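Local coordinates for excretory-secretory protein 2 (Ancylostoma ceylanicum, PDB 3NSW) that is secreted by a hookworm, has a netrin-like fold of the TIMP-like clan and is probably an immunomodulator, though its exact function is not settled, at residues I14-E17 and D18-V22; Q70-D74 and T75-L79; L96-K99 and E100-L104. All coordinates share one frame; numbering follows the deposited sequence.

Interaction 1: residues I14-E17 and D18-V22; sequences IRQE and DINDV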
loop_
_atom_site.group_PDB
_atom_site.type_symbol
_atom_site.label_atom_id
_atom_site.label_comp_id
_atom_site.label_asym_id
_atom_site.label_seq_id
_atom_site.Cartn_x
_atom_site.Cartn_y
_atom_site.Cartn_z
ATOM N N ILE A 14 10.442 1.876 -4.843
ATOM C CA ILE A 14 9.311 1.753 -5.752
ATOM C C ILE A 14 9.789 2.061 -7.172
ATOM O O ILE A 14 10.378 3.119 -7.424
ATOM C CB ILE A 14 8.146 2.697 -5.370
ATOM C CG1 ILE A 14 7.631 2.380 -3.961
ATOM C CG2 ILE A 14 7.022 2.611 -6.406
ATOM C CD1 ILE A 14 6.707 3.439 -3.413
ATOM N N ARG A 15 9.534 1.126 -8.092
ATOM C CA ARG A 15 9.875 1.309 -9.504
ATOM C C ARG A 15 8.630 1.234 -10.393
ATOM O O ARG A 15 7.573 0.784 -9.951
ATOM C CB ARG A 15 10.895 0.252 -9.948
ATOM C CG ARG A 15 12.145 0.174 -9.073
ATOM C CD ARG A 15 12.689 -1.249 -9.011
ATOM N NE ARG A 15 11.645 -2.221 -8.671
ATOM C CZ ARG A 15 11.863 -3.503 -8.390
ATOM N NH1 ARG A 15 13.098 -3.998 -8.393
ATOM N NH2 ARG A 15 10.841 -4.298 -8.100
ATOM N N GLN A 16 8.770 1.652 -11.652
ATOM C CA GLN A 16 7.664 1.604 -12.622
ATOM C C GLN A 16 6.985 0.225 -12.745
ATOM O O GLN A 16 5.754 0.135 -12.854
ATOM C CB GLN A 16 8.137 2.083 -14.002
ATOM C CG GLN A 16 7.005 2.374 -14.982
ATOM C CD GLN A 16 6.088 3.478 -14.502
ATOM O OE1 GLN A 16 6.526 4.602 -14.279
ATOM N NE2 GLN A 16 4.805 3.163 -14.341
ATOM N N GLU A 17 7.786 -0.835 -12.722
ATOM C CA GLU A 17 7.271 -2.204 -12.837
ATOM C C GLU A 17 6.316 -2.539 -11.694
ATOM O O GLU A 17 5.316 -3.236 -11.895
ATOM C CB GLU A 17 8.406 -3.236 -12.861
ATOM C CG GLU A 17 9.553 -2.904 -13.774
ATOM C CD GLU A 17 10.694 -2.225 -13.051
ATOM O OE1 GLU A 17 11.498 -2.941 -12.416
ATOM O OE2 GLU A 17 10.795 -0.980 -13.122
ATOM N N ASP A 18 6.637 -2.049 -10.496
ATOM C CA ASP A 18 5.821 -2.302 -9.317
ATOM C C ASP A 18 4.480 -1.583 -9.443
ATOM O O ASP A 18 3.429 -2.180 -9.221
ATOM C CB ASP A 18 6.563 -1.876 -8.045
ATOM C CG ASP A 18 7.960 -2.466 -7.957
ATOM O OD1 ASP A 18 8.087 -3.706 -8.064
ATOM O OD2 ASP A 18 8.935 -1.693 -7.790
ATOM N N ILE A 19 4.544 -0.314 -9.840
ATOM C CA ILE A 19 3.367 0.520 -10.068
ATOM C C ILE A 19 2.448 -0.043 -11.156
ATOM O O ILE A 19 1.233 -0.089 -10.976
ATOM C CB ILE A 19 3.771 1.961 -10.410
ATOM C CG1 ILE A 19 4.383 2.636 -9.171
ATOM C CG2 ILE A 19 2.556 2.769 -10.888
ATOM C CD1 ILE A 19 5.191 3.880 -9.504
ATOM N N ASN A 20 3.027 -0.474 -12.273
ATOM C CA ASN A 20 2.237 -1.010 -13.387
ATOM C C ASN A 20 1.508 -2.303 -13.063
ATOM O O ASN A 20 0.500 -2.617 -13.687
ATOM C CB ASN A 20 3.116 -1.220 -14.620
ATOM C CG ASN A 20 3.526 0.067 -15.261
ATOM O OD1 ASN A 20 3.009 1.142 -14.940
ATOM N ND2 ASN A 20 4.452 -0.026 -16.214
ATOM N N ASP A 21 2.010 -3.050 -12.083
ATOM C CA ASP A 21 1.428 -4.337 -11.765
ATOM C C ASP A 21 0.374 -4.337 -10.659
ATOM O O ASP A 21 -0.164 -5.385 -10.323
ATOM C CB ASP A 21 2.499 -5.355 -11.440
ATOM C CG ASP A 21 2.030 -6.750 -11.714
ATOM O OD1 ASP A 21 1.425 -6.942 -12.785
ATOM O OD2 ASP A 21 2.202 -7.626 -10.851
ATOM N N VAL A 22 0.079 -3.168 -10.107
ATOM C CA VAL A 22 -0.998 -3.055 -9.120
ATOM C C VAL A 22 -2.186 -2.291 -9.699
ATOM O O VAL A 22 -2.075 -1.677 -10.758
ATOM C CB VAL A 22 -0.500 -2.473 -7.763
ATOM C CG1 VAL A 22 0.516 -3.426 -7.128
ATOM C CG2 VAL A 22 0.101 -1.069 -7.923
#

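Interaction 2: residues Q70-D74 and T75-L79; sequences QLTAD and TDYVL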
loop_
_atom_site.group_PDB
_atom_site.type_symbol
_atom_site.label_atom_id
_atom_site.label_comp_id
_atom_site.label_asym_id
_atom_site.label_seq_id
_atom_site.Cartn_x
_atom_site.Cartn_y
_atom_site.Cartn_z
ATOM N N GLN A 70 6.224 -5.961 9.170
ATOM C CA GLN A 70 5.916 -5.672 10.564
ATOM C C GLN A 70 5.626 -4.186 10.643
ATOM O O GLN A 70 6.467 -3.407 11.074
ATOM C CB GLN A 70 7.094 -6.035 11.475
ATOM C CG GLN A 70 6.725 -6.181 12.952
ATOM C CD GLN A 70 6.034 -7.497 13.263
ATOM O OE1 GLN A 70 6.658 -8.558 13.253
ATOM N NE2 GLN A 70 4.738 -7.431 13.553
ATOM N N LEU A 71 4.446 -3.790 10.178
ATOM C CA LEU A 71 4.123 -2.363 10.101
ATOM C C LEU A 71 3.931 -1.809 11.503
ATOM O O LEU A 71 3.526 -2.534 12.421
ATOM C CB LEU A 71 2.884 -2.124 9.241
ATOM C CG LEU A 71 2.896 -2.769 7.859
ATOM C CD1 LEU A 71 1.667 -2.350 7.049
ATOM C CD2 LEU A 71 4.179 -2.423 7.111
ATOM N N THR A 72 4.253 -0.535 11.675
ATOM C CA THR A 72 4.162 0.083 12.994
ATOM C C THR A 72 2.944 0.988 13.130
ATOM O O THR A 72 2.443 1.534 12.147
ATOM C CB THR A 72 5.444 0.853 13.372
ATOM O OG1 THR A 72 5.839 1.697 12.285
ATOM C CG2 THR A 72 6.584 -0.123 13.691
ATOM N N ALA A 73 2.479 1.126 14.371
ATOM C CA ALA A 73 1.323 1.953 14.685
ATOM C C ALA A 73 1.542 3.399 14.242
ATOM O O ALA A 73 2.644 3.944 14.375
ATOM C CB ALA A 73 1.027 1.895 16.184
ATOM N N ASP A 74 0.486 4.000 13.691
ATOM C CA ASP A 74 0.429 5.436 13.397
ATOM C C ASP A 74 1.543 5.829 12.437
ATOM O O ASP A 74 2.087 6.933 12.515
ATOM C CB ASP A 74 0.527 6.302 14.666
ATOM C CG ASP A 74 -0.553 5.995 15.702
ATOM O OD1 ASP A 74 -1.720 5.762 15.346
ATOM O OD2 ASP A 74 -0.209 6.000 16.887
ATOM N N THR A 75 1.897 4.906 11.547
ATOM C CA THR A 75 3.000 5.125 10.618
ATOM C C THR A 75 2.482 5.219 9.188
ATOM O O THR A 75 1.548 4.507 8.807
ATOM C CB THR A 75 4.049 4.006 10.746
ATOM O OG1 THR A 75 4.520 3.975 12.102
ATOM C CG2 THR A 75 5.243 4.263 9.832
ATOM N N ASP A 76 3.080 6.108 8.400
ATOM C CA ASP A 76 2.575 6.380 7.068
ATOM C C ASP A 76 3.302 5.504 6.045
ATOM O O ASP A 76 4.520 5.376 6.101
ATOM C CB ASP A 76 2.768 7.839 6.690
ATOM C CG ASP A 76 1.873 8.790 7.483
ATOM O OD1 ASP A 76 1.015 8.328 8.258
ATOM O OD2 ASP A 76 2.032 10.007 7.299
ATOM N N TYR A 77 2.543 4.948 5.103
ATOM C CA TYR A 77 3.106 4.103 4.040
ATOM C C TYR A 77 2.549 4.438 2.670
ATOM O O TYR A 77 1.436 4.952 2.539
ATOM C CB TYR A 77 2.774 2.637 4.331
ATOM C CG TYR A 77 3.427 2.130 5.590
ATOM C CD1 TYR A 77 4.746 1.695 5.576
ATOM C CD2 TYR A 77 2.732 2.130 6.818
ATOM C CE1 TYR A 77 5.362 1.233 6.742
ATOM C CE2 TYR A 77 3.346 1.677 7.988
ATOM C CZ TYR A 77 4.657 1.227 7.934
ATOM O OH TYR A 77 5.272 0.781 9.072
ATOM N N VAL A 78 3.322 4.131 1.635
ATOM C CA VAL A 78 2.745 4.036 0.305
ATOM C C VAL A 78 2.390 2.559 0.144
ATOM O O VAL A 78 3.212 1.683 0.443
ATOM C CB VAL A 78 3.743 4.465 -0.787
ATOM C CG1 VAL A 78 3.144 4.246 -2.172
ATOM C CG2 VAL A 78 4.118 5.934 -0.610
ATOM N N LEU A 79 1.166 2.292 -0.309
ATOM C CA LEU A 79 0.651 0.930 -0.379
ATOM C C LEU A 79 0.144 0.699 -1.784
ATOM O O LEU A 79 -0.786 1.383 -2.213
ATOM C CB LEU A 79 -0.512 0.771 0.610
ATOM C CG LEU A 79 -1.256 -0.577 0.576
ATOM C CD1 LEU A 79 -0.335 -1.731 1.041
ATOM C CD2 LEU A 79 -2.541 -0.519 1.405
#

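Interaction 3: residues L96-K99 and E100-L104; sequences LSQK and EKDLL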
loop_
_atom_site.group_PDB
_atom_site.type_symbol
_atom_site.label_atom_id
_atom_site.label_comp_id
_atom_site.label_asym_id
_atom_site.label_seq_id
_atom_site.Cartn_x
_atom_site.Cartn_y
_atom_site.Cartn_z
ATOM N N LEU A 96 10.512 8.027 0.931
ATOM C CA LEU A 96 10.423 8.284 -0.517
ATOM C C LEU A 96 11.536 9.207 -1.041
ATOM O O LEU A 96 11.771 10.289 -0.496
ATOM C CB LEU A 96 9.057 8.885 -0.882
ATOM C CG LEU A 96 7.771 8.042 -0.845
ATOM C CD1 LEU A 96 6.548 8.923 -1.069
ATOM C CD2 LEU A 96 7.802 6.937 -1.879
ATOM N N SER A 97 12.210 8.775 -2.108
ATOM C CA SER A 97 13.167 9.622 -2.823
ATOM C C SER A 97 12.430 10.466 -3.867
ATOM O O SER A 97 11.260 10.207 -4.167
ATOM C CB SER A 97 14.227 8.758 -3.515
ATOM O OG SER A 97 13.610 7.944 -4.495
ATOM N N GLN A 98 13.112 11.458 -4.437
ATOM C CA GLN A 98 12.499 12.294 -5.474
ATOM C C GLN A 98 12.112 11.470 -6.700
ATOM O O GLN A 98 11.060 11.714 -7.308
ATOM C CB GLN A 98 13.402 13.475 -5.859
ATOM C CG GLN A 98 12.744 14.499 -6.795
ATOM C CD GLN A 98 11.432 15.057 -6.245
ATOM O OE1 GLN A 98 11.349 15.459 -5.084
ATOM N NE2 GLN A 98 10.405 15.085 -7.086
ATOM N N LYS A 99 12.958 10.492 -7.046
ATOM C CA LYS A 99 12.660 9.585 -8.145
ATOM C C LYS A 99 11.306 8.915 -7.930
ATOM O O LYS A 99 10.472 8.897 -8.839
ATOM C CB LYS A 99 13.772 8.537 -8.323
ATOM C CG LYS A 99 13.513 7.550 -9.452
ATOM C CD LYS A 99 14.655 6.554 -9.619
ATOM C CE LYS A 99 15.927 7.217 -10.102
ATOM N NZ LYS A 99 16.990 6.203 -10.350
ATOM N N GLU A 100 11.081 8.383 -6.726
ATOM C CA GLU A 100 9.831 7.711 -6.387
ATOM C C GLU A 100 8.649 8.683 -6.375
ATOM O O GLU A 100 7.556 8.343 -6.851
ATOM C CB GLU A 100 9.953 7.005 -5.032
ATOM C CG GLU A 100 10.961 5.852 -5.025
ATOM C CD GLU A 100 11.213 5.319 -3.623
ATOM O OE1 GLU A 100 10.817 4.172 -3.338
ATOM O OE2 GLU A 100 11.800 6.050 -2.805
ATOM N N LYS A 101 8.885 9.887 -5.858
ATOM C CA LYS A 101 7.874 10.949 -5.872
ATOM C C LYS A 101 7.404 11.252 -7.296
ATOM O O LYS A 101 6.204 11.335 -7.549
ATOM C CB LYS A 101 8.390 12.210 -5.174
ATOM C CG LYS A 101 8.607 12.026 -3.681
ATOM C CD LYS A 101 9.058 13.314 -3.004
ATOM C CE LYS A 101 9.279 13.101 -1.510
ATOM N NZ LYS A 101 9.829 14.323 -0.854
ATOM N N ASP A 102 8.352 11.354 -8.228
ATOM C CA ASP A 102 8.042 11.560 -9.647
ATOM C C ASP A 102 7.240 10.411 -10.274
ATOM O O ASP A 102 6.307 10.662 -11.039
ATOM C CB ASP A 102 9.325 11.826 -10.452
ATOM C CG ASP A 102 9.942 13.193 -10.170
ATOM O OD1 ASP A 102 9.274 14.075 -9.579
ATOM O OD2 ASP A 102 11.112 13.391 -10.564
ATOM N N LEU A 103 7.585 9.162 -9.936
ATOM C CA LEU A 103 6.860 7.986 -10.435
ATOM C C LEU A 103 5.415 7.984 -9.957
ATOM O O LEU A 103 4.510 7.556 -10.678
ATOM C CB LEU A 103 7.532 6.678 -9.992
ATOM C CG LEU A 103 8.826 6.234 -10.674
ATOM C CD1 LEU A 103 9.322 4.953 -10.059
ATOM C CD2 LEU A 103 8.643 6.067 -12.176
ATOM N N LEU A 104 5.221 8.451 -8.728
ATOM C CA LEU A 104 3.910 8.503 -8.098
ATOM C C LEU A 104 3.148 9.773 -8.475
ATOM O O LEU A 104 1.958 9.913 -8.159
ATOM C CB LEU A 104 4.064 8.417 -6.573
ATOM C CG LEU A 104 4.610 7.100 -6.013
ATOM C CD1 LEU A 104 4.891 7.239 -4.521
ATOM C CD2 LEU A 104 3.624 5.971 -6.277
HETATM O O HOH W 1 12.646 14.913 -2.279
#

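Interaction 1: residues I14-E17 and D18-V22
R15 sits at the N-cap of the short helix 16-20, and its carbonyl opens the helix's bonding: I19 N donates to R15 O at 3.2 Å, while D18 N reaches the same oxygen by a weak bond. One residue on, N20 N bonds Q16 O, and D21 N makes only a weak bond to E17 O.

The side chain of D18 folds back over this N-terminus. With its CG beside its own backbone N (chi1 -52°), the carboxylate is brought to the amide of R15, and D18 OD2 accepts from R15 N at 2.9 Å on its anti lone pair. The guanidinium grips the same carboxylate side-on, its plane turned only 22° from that of the acid. R15 NE meets D18 OD2 at 2.9 Å, and R15 NH2 meets the syn lone pair of D18 OD1 at 2.8 Å. OD2 thus holds two donors, which should fix the rotation of the carboxylate. E17 OE1 lies over one guanidinium face, a long, purely electrostatic partner that completes a salt-bridge network.

Further round the turn, Q16 NE2 reaches N20 OD1 at 2.8 Å, coming from above the plane of the asparagine amide. On the inner side, I14 CG2 packs against I19 CD1 at 3.8 Å, the two chains crossing at about a right angle; F89 of strand 88-92 touches I14 and D18.

D18, three residues past the N-cap, holds the R15 amide as the acid of a capping box does; the return bond is missing, and the N-cap arginine instead makes a salt bridge to that acid.

Interaction 2: residues Q70-D74 and T75-L79
Hydroxyl and amide hydrogen bonds join the T72-T75 turn to the strand it leads into. T72 OG1 and T75 OG1 lie 2.6 Å apart, a short bond in which either could donate. T72 OG1 reaches its partner from a position between its own backbone N and carbonyl carbon (chi1 48°). T75 OG1 also lies 2.9 Å from A73 O, a possible second acceptor for its proton. The phenol two residues further along the strand is held from the loop side: T72 N points almost straight at Y77 OH, at 3.1 Å and 169°, arriving at the ring's edge near its plane.

Backbone bonding within the type II turn is slight, since T75 N to T72 O is only a weak bond.

Apolar contact comes from L71, whose CD2 rests over one face of the Y77 ring in a CH-pi contact, 4.1 Å from the centroid. L71 CB also touches the phenol end, 3.8 Å from Y77 OH. V28 and V30 of strand 24-33 and V90 and L92 of strand 88-92 pack on the same tyrosine.

The threonine hydroxyls thus supplement the turn's weak backbone bond, alongside main-chain bonds from D74 and T75 to V30, while the phenol oxygen of a buried tyrosine accepts a main-chain N-H.

Interaction 3: residues L96-K99 and E100-L104
S97 and E100 meet in a reciprocal pair of bonds at the start of helix 98-104. S97 N donates to E100 OE2 at 2.8 Å and 173°, reaching the oxygen on its anti side, somewhat out of the carboxylate plane. In return E100 N makes a weak bond to S97 OG at 3.4 Å. The serine hydroxyl also lies 3.1 Å from E100 OE2, a possible acceptor for its proton. The glutamate chain leaves beside its own backbone N (chi1 -65°) and runs extended, which sets its carboxylate beside the N-cap amide.

The S97 N and E100 N bonds make a capping box, its return bond weak. The first helical amides would otherwise lack partners; the serine side chain serves one of them, and from K101 on the backbone takes over, with K101 N bonded to S97 O and D102 N to Q98 O.

Around this core, L96 lays CD2 against E100 CB at 3.8 Å and against L104 CD1 at 3.9 Å, closing the apolar side of the turn. Across the exposed side, Q98 NE2 bonds D102 OD1 at 2.9 Å, coming from well above the carboxylate plane, with amide and carboxylate turned 62° apart. A water joins Q98 OE1 to K101 NZ.

Further out, K91 of strand 88-92 forms a salt bridge with E100 OE2, and I14 N donates to E100 OE1, tying both oxygens of the capping glutamate to neighbouring parts of the fold.

Along the chain the three contacts come in series, and all belong to the one netrin-like domain. Interactions 1 and 3 are built on the protein's two helices, 16-20 and 98-104, with the residues that lead into them. Their centres lie about 12 Å apart, and L103 packs against Q16, I19 and the carbonyl of I14. Interaction 2 covers the turn leading into strand 75-82 and the first part of that strand, inside the six-stranded mixed sheet, its centre about 19 Å from interaction 1 and 18 Å from interaction 3. V78 of that strand connects all three, touching I14, L96 and L104. The helices thus pack together beside the sheet, consistent with the netrin-like fold.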